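Local coordinates for protein myosin-I heavy chain (Dictyostelium discoideum, PDB 5EJQ) that moves along actin filaments by ATP hydrolysis, acting in the early steps of phagocytosis and adhesion, and is represented here by its first MyTH4-FERM tail unit, at residues A[249-254]-A[282-287]; A[234-239]-A[301-306]. The protein carries 3 engineered substitutions. All coordinates share one frame; numbering follows the deposited sequence.

Interaction 1. Residues A[249-254]-A[282-287]; sequences SFNGIE and QVNFKF
Ser249, Phe250 and Asn251 meet the start of strand 285-291 and the residues leading into it just where the hairpin of strands 244-250 and 253-255 turns, in the ubiquitin-like lobe of the FERM domain. Ser249 and Lys286 form the antiparallel hydrogen-bonded pair: Ser249 N gives to Lys286 O over 2.7 Å and Lys286 N returns to Ser249 O. The type I' turn from Phe250 to Ile253 then brings Asn251 beyond the strand end, where its backbone N reaches Asn284 O at 2.8 Å in a nearly straight bond (173°). Its amide continues the pairing. With CG anti to the carbonyl carbon (chi1 -70°), OD1 accepts from Asn284 N while ND2 donates to Gln282 O, the latter lying in the Asn251 amide plane although the N-H arrives above the carbonyl plane of Gln282. An alanine here is likely to leave Asn284 N and Gln282 O without these mates and the 282-284 backbone freer to shift. Phe250 and Phe285, a non-hydrogen-bonded pair, send their side chains to the face covered by helix 263-277, Phe250 against Leu273 and Phe285 against Val266 and Val270. The two side chains cross at about a right angle, Phe250 CD1 lying 4.0 Å from Phe285 CB, whereas Val283 runs alongside Phe250 and sets CG1 at its ring edge, 3.6 Å from CZ. On the other face, a water joins turn and strand: it accepts from Gly252 N, bonds Ser249 OG at 2.9 Å, and donates to Asn284 O at 2.8 Å.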
ATOM      1  N   SER A 249       6.002   6.622  -2.110  1.00 22.18           N
ATOM      2  CA  SER A 249       6.944   7.722  -2.291  1.00 22.59           C
ATOM      3  C   SER A 249       6.313   8.851  -3.092  1.00 26.50           C
ATOM      4  O   SER A 249       5.823   8.607  -4.191  1.00 26.10           O
ATOM      5  CB  SER A 249       8.222   7.239  -2.978  1.00 25.29           C
ATOM      6  OG  SER A 249       9.138   8.304  -3.167  1.00 28.54           O
ATOM      7  N   PHE A 250       6.337  10.085  -2.556  1.00 23.87           N
ATOM      8  CA  PHE A 250       5.791  11.232  -3.288  1.00 25.25           C
ATOM      9  C   PHE A 250       6.823  12.345  -3.286  1.00 29.15           C
ATOM     10  O   PHE A 250       7.181  12.850  -2.227  1.00 29.02           O
ATOM     11  CB  PHE A 250       4.417  11.684  -2.735  1.00 28.17           C
ATOM     12  CG  PHE A 250       3.670  12.589  -3.692  1.00 31.95           C
ATOM     13  CD1 PHE A 250       2.854  12.058  -4.686  1.00 37.15           C
ATOM     14  CD2 PHE A 250       3.825  13.975  -3.635  1.00 35.78           C
ATOM     15  CE1 PHE A 250       2.203  12.899  -5.609  1.00 38.66           C
ATOM     16  CE2 PHE A 250       3.161  14.812  -4.542  1.00 39.07           C
ATOM     17  CZ  PHE A 250       2.354  14.270  -5.521  1.00 37.41           C
ATOM     18  N   ASN A 251       7.357  12.677  -4.471  1.00 27.05           N
ATOM     19  CA  ASN A 251       8.403  13.697  -4.664  1.00 26.99           C
ATOM     20  C   ASN A 251       9.628  13.439  -3.769  1.00 30.30           C
ATOM     21  O   ASN A 251      10.218  14.373  -3.236  1.00 29.50           O
ATOM     22  CB  ASN A 251       7.821  15.126  -4.500  1.00 25.40           C
ATOM     23  CG  ASN A 251       6.886  15.525  -5.622  1.00 39.48           C
ATOM     24  OD1 ASN A 251       6.859  14.907  -6.690  1.00 23.83           O
ATOM     25  ND2 ASN A 251       6.128  16.596  -5.431  1.00 34.17           N
ATOM     26  N   GLY A 252       9.969  12.156  -3.608  1.00 27.15           N
ATOM     27  CA  GLY A 252      11.096  11.702  -2.798  1.00 25.94           C
ATOM     28  C   GLY A 252      10.776  11.490  -1.327  1.00 29.27           C
ATOM     29  O   GLY A 252      11.624  11.000  -0.580  1.00 31.17           O
ATOM     30  N   ILE A 253       9.575  11.865  -0.892  1.00 23.91           N
ATOM     31  CA  ILE A 253       9.161  11.698   0.506  1.00 22.99           C
ATOM     32  C   ILE A 253       8.540  10.320   0.667  1.00 23.22           C
ATOM     33  O   ILE A 253       7.559  10.020   0.013  1.00 22.45           O
ATOM     34  CB  ILE A 253       8.213  12.841   1.003  1.00 25.77           C
ATOM     35  CG1 ILE A 253       8.774  14.274   0.684  1.00 26.65           C
ATOM     36  CG2 ILE A 253       7.879  12.667   2.500  1.00 25.23           C
ATOM     37  CD1 ILE A 253      10.217  14.628   1.207  1.00 35.07           C
ATOM     38  N   GLU A 254       9.077   9.516   1.565  1.00 20.55           N
ATOM     39  CA  GLU A 254       8.602   8.151   1.765  1.00 20.19           C
ATOM     40  C   GLU A 254       7.711   7.993   2.975  1.00 24.45           C
ATOM     41  O   GLU A 254       7.975   8.582   4.019  1.00 25.57           O
ATOM     42  CB  GLU A 254       9.781   7.169   1.832  1.00 21.57           C
ATOM     43  CG  GLU A 254      10.709   7.246   0.633  1.00 32.20           C
ATOM     44  CD  GLU A 254      11.790   6.183   0.551  1.00 54.48           C
ATOM     45  OE1 GLU A 254      12.245   5.690   1.609  1.00 42.82           O
ATOM     46  OE2 GLU A 254      12.215   5.878  -0.586  1.00 47.64           O
ATOM     47  N   GLN A 282       5.627  19.350  -9.163  1.00 45.98           N
ATOM     48  CA  GLN A 282       5.781  18.037  -9.788  1.00 43.90           C
ATOM     49  C   GLN A 282       4.962  17.047  -8.961  1.00 42.89           C
ATOM     50  O   GLN A 282       4.747  17.273  -7.764  1.00 41.01           O
ATOM     51  CB  GLN A 282       7.253  17.598  -9.782  1.00 45.06           C
ATOM     52  CG  GLN A 282       8.133  18.286 -10.816  1.00 50.82           C
ATOM     53  CD  GLN A 282       9.566  17.833 -10.689  1.00 61.73           C
ATOM     54  OE1 GLN A 282       9.898  16.665 -10.949  1.00 53.77           O
ATOM     55  NE2 GLN A 282      10.450  18.746 -10.266  1.00 47.78           N
ATOM     56  N   VAL A 283       4.502  15.964  -9.592  1.00 37.28           N
ATOM     57  CA  VAL A 283       3.707  14.953  -8.899  1.00 36.68           C
ATOM     58  C   VAL A 283       4.317  13.569  -9.118  1.00 38.07           C
ATOM     59  O   VAL A 283       3.718  12.708  -9.760  1.00 39.12           O
ATOM     60  CB  VAL A 283       2.190  15.038  -9.224  1.00 41.57           C
ATOM     61  CG1 VAL A 283       1.536  16.168  -8.440  1.00 41.45           C
ATOM     62  CG2 VAL A 283       1.930  15.197 -10.727  1.00 41.46           C
ATOM     63  N   ASN A 284       5.537  13.367  -8.597  1.00 30.26           N
ATOM     64  CA  ASN A 284       6.242  12.108  -8.785  1.00 28.58           C
ATOM     65  C   ASN A 284       5.916  11.101  -7.698  1.00 28.24           C
ATOM     66  O   ASN A 284       6.459  11.162  -6.594  1.00 27.33           O
ATOM     67  CB  ASN A 284       7.749  12.328  -8.953  1.00 28.41           C
ATOM     68  CG  ASN A 284       8.065  13.471  -9.886  1.00 57.94           C
ATOM     69  OD1 ASN A 284       7.763  13.443 -11.087  1.00 47.75           O
ATOM     70  ND2 ASN A 284       8.607  14.538  -9.328  1.00 54.84           N
ATOM     71  N   PHE A 285       5.023  10.178  -8.027  1.00 22.78           N
ATOM     72  CA  PHE A 285       4.600   9.109  -7.137  1.00 22.39           C
ATOM     73  C   PHE A 285       5.270   7.818  -7.547  1.00 25.39           C
ATOM     74  O   PHE A 285       5.368   7.534  -8.739  1.00 26.86           O
ATOM     75  CB  PHE A 285       3.058   8.930  -7.122  1.00 24.21           C
ATOM     76  CG  PHE A 285       2.617   7.637  -6.466  1.00 25.39           C
ATOM     77  CD1 PHE A 285       2.656   7.491  -5.084  1.00 28.49           C
ATOM     78  CD2 PHE A 285       2.246   6.539  -7.234  1.00 27.29           C
ATOM     79  CE1 PHE A 285       2.296   6.278  -4.484  1.00 29.47           C
ATOM     80  CE2 PHE A 285       1.903   5.324  -6.633  1.00 30.04           C
ATOM     81  CZ  PHE A 285       1.921   5.206  -5.263  1.00 27.71           C
ATOM     82  N   LYS A 286       5.642   7.000  -6.559  1.00 19.30           N
ATOM     83  CA  LYS A 286       6.254   5.684  -6.756  1.00 19.69           C
ATOM     84  C   LYS A 286       5.879   4.774  -5.600  1.00 21.18           C
ATOM     85  O   LYS A 286       5.807   5.230  -4.467  1.00 21.28           O
ATOM     86  CB  LYS A 286       7.798   5.786  -6.639  1.00 23.33           C
ATOM     87  CG  LYS A 286       8.590   6.344  -7.778  1.00 35.09           C
ATOM     88  CD  LYS A 286      10.050   6.186  -7.380  1.00 37.44           C
ATOM     89  CE  LYS A 286      11.002   7.024  -8.176  1.00 52.75           C
ATOM     90  NZ  LYS A 286      12.404   6.590  -7.942  1.00 66.01           N
ATOM     91  N   PHE A 287       5.755   3.482  -5.868  1.00 18.02           N
ATOM     92  CA  PHE A 287       5.741   2.433  -4.858  1.00 16.77           C
ATOM     93  C   PHE A 287       7.207   2.005  -4.887  1.00 21.04           C
ATOM     94  O   PHE A 287       7.795   1.934  -5.979  1.00 18.69           O
ATOM     95  CB  PHE A 287       4.873   1.232  -5.261  1.00 17.47           C
ATOM     96  CG  PHE A 287       3.391   1.420  -5.037  1.00 18.23           C
ATOM     97  CD1 PHE A 287       2.878   1.577  -3.751  1.00 19.83           C
ATOM     98  CD2 PHE A 287       2.504   1.440  -6.112  1.00 18.78           C
ATOM     99  CE1 PHE A 287       1.491   1.701  -3.542  1.00 19.40           C
ATOM    100  CE2 PHE A 287       1.113   1.592  -5.899  1.00 19.19           C
ATOM    101  CZ  PHE A 287       0.625   1.731  -4.622  1.00 15.08           C
TER
HETATM  102  O   HOH W   1       8.708   9.981  -5.497  1.00 23.04           O

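Interaction 2. Residues A[234-239]-A[301-306]; sequences RMRVNS and NVPTTS
A Schellman motif at Arg234 ends helix 222-232, and the loop that leaves it runs past the first turn of helix 304-322, so the contact joins the ubiquitin-like lobe of the FERM domain to the opening helix of its central lobe. Ser306 fills the middle. Its CB points toward the loop and packs 3.9 Å from Arg236 N, while chi1 of -74° sets OG anti to the carbonyl carbon and brings it 3.3 Å from Arg234 O, in at most a weak hydrogen bond, since the hydroxyl has another acceptor within reach. The same carbonyl oxygen receives a CA-H...O contact from Ser306 CA at 3.4 Å. Pro303, at the N-cap position of the helix and the centre of an inverse gamma turn, adds a light apolar touch, its CG 4.3 Å from Arg236 CG; Ser306 CB lies equally far from that methylene. Beyond CG, Arg236 carries its guanidinium to partners outside these segments: NH2 forms a salt bridge with Glu310, one turn further along the helix, and NH1 a hydrogen bond with Asn297. The CB of Met235 points away from residues 301-306, yet its side chain reaches the same helix at Val309 and Glu310. Since Glu310 belongs to that helix, the loop is probably held to it more by the Arg236 charge and the Met235 packing than by the weak, unsettled serine contact.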
ATOM      1  N   ARG A 234      13.272 -13.882  -6.082  1.00 20.44           N
ATOM      2  CA  ARG A 234      14.139 -14.998  -5.672  1.00 20.78           C
ATOM      3  C   ARG A 234      14.746 -14.779  -4.264  1.00 25.41           C
ATOM      4  O   ARG A 234      15.810 -15.310  -3.931  1.00 25.75           O
ATOM      5  CB  ARG A 234      15.224 -15.304  -6.732  1.00 19.65           C
ATOM      6  CG  ARG A 234      14.707 -16.015  -7.983  1.00 32.21           C
ATOM      7  CD  ARG A 234      15.280 -15.440  -9.269  1.00 40.98           C
ATOM      8  NE  ARG A 234      16.710 -15.154  -9.160  1.00 43.48           N
ATOM      9  CZ  ARG A 234      17.247 -13.963  -9.385  1.00 52.98           C
ATOM     10  NH1 ARG A 234      16.491 -12.950  -9.788  1.00 41.52           N
ATOM     11  NH2 ARG A 234      18.551 -13.779  -9.233  1.00 44.67           N
ATOM     12  N   MET A 235      14.046 -14.007  -3.441  1.00 19.63           N
ATOM     13  CA  MET A 235      14.444 -13.764  -2.057  1.00 19.03           C
ATOM     14  C   MET A 235      13.714 -14.837  -1.241  1.00 22.81           C
ATOM     15  O   MET A 235      12.972 -15.637  -1.827  1.00 21.59           O
ATOM     16  CB  MET A 235      13.908 -12.380  -1.634  1.00 20.52           C
ATOM     17  CG  MET A 235      14.492 -11.238  -2.391  1.00 23.30           C
ATOM     18  SD  MET A 235      13.536  -9.698  -2.201  1.00 27.77           S
ATOM     19  CE  MET A 235      13.415  -9.569  -0.560  1.00 23.85           C
ATOM     20  N   ARG A 236      13.850 -14.826   0.109  1.00 20.19           N
ATOM     21  CA  ARG A 236      13.023 -15.704   0.947  1.00 20.33           C
ATOM     22  C   ARG A 236      11.573 -15.263   0.663  1.00 25.47           C
ATOM     23  O   ARG A 236      11.290 -14.059   0.522  1.00 25.23           O
ATOM     24  CB  ARG A 236      13.352 -15.552   2.442  1.00 20.71           C
ATOM     25  CG  ARG A 236      14.592 -16.339   2.868  1.00 22.40           C
ATOM     26  CD  ARG A 236      14.937 -15.998   4.283  1.00 20.61           C
ATOM     27  NE  ARG A 236      15.419 -14.616   4.406  1.00 20.28           N
ATOM     28  CZ  ARG A 236      15.714 -14.036   5.555  1.00 25.31           C
ATOM     29  NH1 ARG A 236      15.518 -14.679   6.698  1.00 17.60           N
ATOM     30  NH2 ARG A 236      16.179 -12.796   5.577  1.00 22.00           N
ATOM     31  N   VAL A 237      10.695 -16.233   0.476  1.00 22.42           N
ATOM     32  CA  VAL A 237       9.317 -16.013   0.026  1.00 22.51           C
ATOM     33  C   VAL A 237       8.436 -15.210   1.013  1.00 25.73           C
ATOM     34  O   VAL A 237       7.496 -14.560   0.566  1.00 25.74           O
ATOM     35  CB  VAL A 237       8.625 -17.343  -0.407  1.00 25.80           C
ATOM     36  CG1 VAL A 237       9.408 -18.015  -1.532  1.00 24.57           C
ATOM     37  CG2 VAL A 237       8.427 -18.308   0.774  1.00 25.65           C
ATOM     38  N   ASN A 238       8.735 -15.255   2.310  1.00 20.82           N
ATOM     39  CA  ASN A 238       7.951 -14.582   3.340  1.00 20.71           C
ATOM     40  C   ASN A 238       8.533 -13.216   3.744  1.00 23.84           C
ATOM     41  O   ASN A 238       9.555 -13.162   4.432  1.00 23.28           O
ATOM     42  CB  ASN A 238       7.810 -15.514   4.571  1.00 21.84           C
ATOM     43  CG  ASN A 238       6.815 -15.076   5.632  1.00 41.35           C
ATOM     44  OD1 ASN A 238       6.188 -14.012   5.561  1.00 38.82           O
ATOM     45  ND2 ASN A 238       6.645 -15.903   6.651  1.00 33.44           N
ATOM     46  N   SER A 239       7.843 -12.114   3.387  1.00 20.04           N
ATOM     47  CA  SER A 239       8.296 -10.766   3.779  1.00 20.04           C
ATOM     48  C   SER A 239       8.413 -10.565   5.308  1.00 24.20           C
ATOM     49  O   SER A 239       9.183  -9.709   5.738  1.00 24.14           O
ATOM     50  CB  SER A 239       7.441  -9.677   3.141  1.00 21.92           C
ATOM     51  OG  SER A 239       6.135  -9.666   3.690  1.00 25.27           O
ATOM     52  N   ASN A 301      19.715 -24.203   7.979  1.00 61.76           N
ATOM     53  CA  ASN A 301      19.522 -24.232   6.533  1.00 61.34           C
ATOM     54  C   ASN A 301      19.427 -22.826   5.934  1.00 65.22           C
ATOM     55  O   ASN A 301      18.342 -22.371   5.557  1.00 65.02           O
ATOM     56  CB  ASN A 301      18.333 -25.134   6.106  1.00 60.37           C
ATOM     57  CG  ASN A 301      17.082 -25.070   6.974  1.00 74.61           C
ATOM     58  OD1 ASN A 301      17.122 -25.238   8.203  1.00 77.67           O
ATOM     59  ND2 ASN A 301      15.930 -24.923   6.340  1.00 52.47           N
ATOM     60  N   VAL A 302      20.588 -22.145   5.839  1.00 61.07           N
ATOM     61  CA  VAL A 302      20.692 -20.799   5.265  1.00 60.10           C
ATOM     62  C   VAL A 302      20.587 -20.926   3.740  1.00 61.68           C
ATOM     63  O   VAL A 302      21.506 -21.482   3.125  1.00 62.50           O
ATOM     64  CB  VAL A 302      22.002 -20.053   5.653  1.00 63.95           C
ATOM     65  CG1 VAL A 302      22.047 -18.663   5.022  1.00 63.64           C
ATOM     66  CG2 VAL A 302      22.181 -19.966   7.160  1.00 63.82           C
ATOM     67  N   PRO A 303      19.502 -20.439   3.096  1.00 54.78           N
ATOM     68  CA  PRO A 303      19.465 -20.502   1.625  1.00 52.88           C
ATOM     69  C   PRO A 303      20.289 -19.302   1.128  1.00 49.67           C
ATOM     70  O   PRO A 303      19.733 -18.233   0.893  1.00 48.97           O
ATOM     71  CB  PRO A 303      17.964 -20.429   1.310  1.00 55.10           C
ATOM     72  CG  PRO A 303      17.353 -19.653   2.485  1.00 60.25           C
ATOM     73  CD  PRO A 303      18.335 -19.703   3.646  1.00 56.17           C
ATOM     74  N   THR A 304      21.636 -19.455   1.078  1.00 41.93           N
ATOM     75  CA  THR A 304      22.576 -18.362   0.769  1.00 40.05           C
ATOM     76  C   THR A 304      22.225 -17.618  -0.516  1.00 38.33           C
ATOM     77  O   THR A 304      22.386 -16.402  -0.556  1.00 37.50           O
ATOM     78  CB  THR A 304      24.076 -18.787   0.799  1.00 52.39           C
ATOM     79  OG1 THR A 304      24.464 -19.429  -0.423  1.00 52.58           O
ATOM     80  CG2 THR A 304      24.442 -19.642   2.011  1.00 48.80           C
ATOM     81  N   THR A 305      21.701 -18.324  -1.532  1.00 31.76           N
ATOM     82  CA  THR A 305      21.313 -17.721  -2.808  1.00 30.33           C
ATOM     83  C   THR A 305      20.273 -16.622  -2.589  1.00 30.17           C
ATOM     84  O   THR A 305      20.463 -15.512  -3.062  1.00 28.11           O
ATOM     85  CB  THR A 305      20.889 -18.807  -3.803  1.00 40.76           C
ATOM     86  OG1 THR A 305      22.001 -19.681  -4.004  1.00 46.92           O
ATOM     87  CG2 THR A 305      20.471 -18.243  -5.141  1.00 38.53           C
ATOM     88  N   SER A 306      19.204 -16.943  -1.837  1.00 25.18           N
ATOM     89  CA  SER A 306      18.099 -16.055  -1.473  1.00 24.02           C
ATOM     90  C   SER A 306      18.594 -14.899  -0.643  1.00 26.68           C
ATOM     91  O   SER A 306      18.176 -13.774  -0.876  1.00 27.03           O
ATOM     92  CB  SER A 306      17.041 -16.830  -0.691  1.00 24.62           C
ATOM     93  OG  SER A 306      16.334 -17.654  -1.599  1.00 36.12           O
TER

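How the interactions relate
Both contacts belong to the FERM domain and lie largely at its surface, about 14 Å apart at their nearest atoms. Interaction 1 is nested within the chain loop closed by interaction 2, and strand 285-291, which takes part in the first, is followed in sequence by helix 304-322, which takes part in the second. Interaction 1 works inside one lobe through five direct hydrogen bonds, two between strands and three from the turn residue Asn251 to the run before strand 285-291, with Phe250 and Phe285 packed against helix 263-277. Interaction 2 joins a loop to a helix between lobes; it buries about half as much surface, 175 against 366 Å², and has one weak, unsettled direct bond, its firmer polar links running from Arg236 to partners outside the two segments.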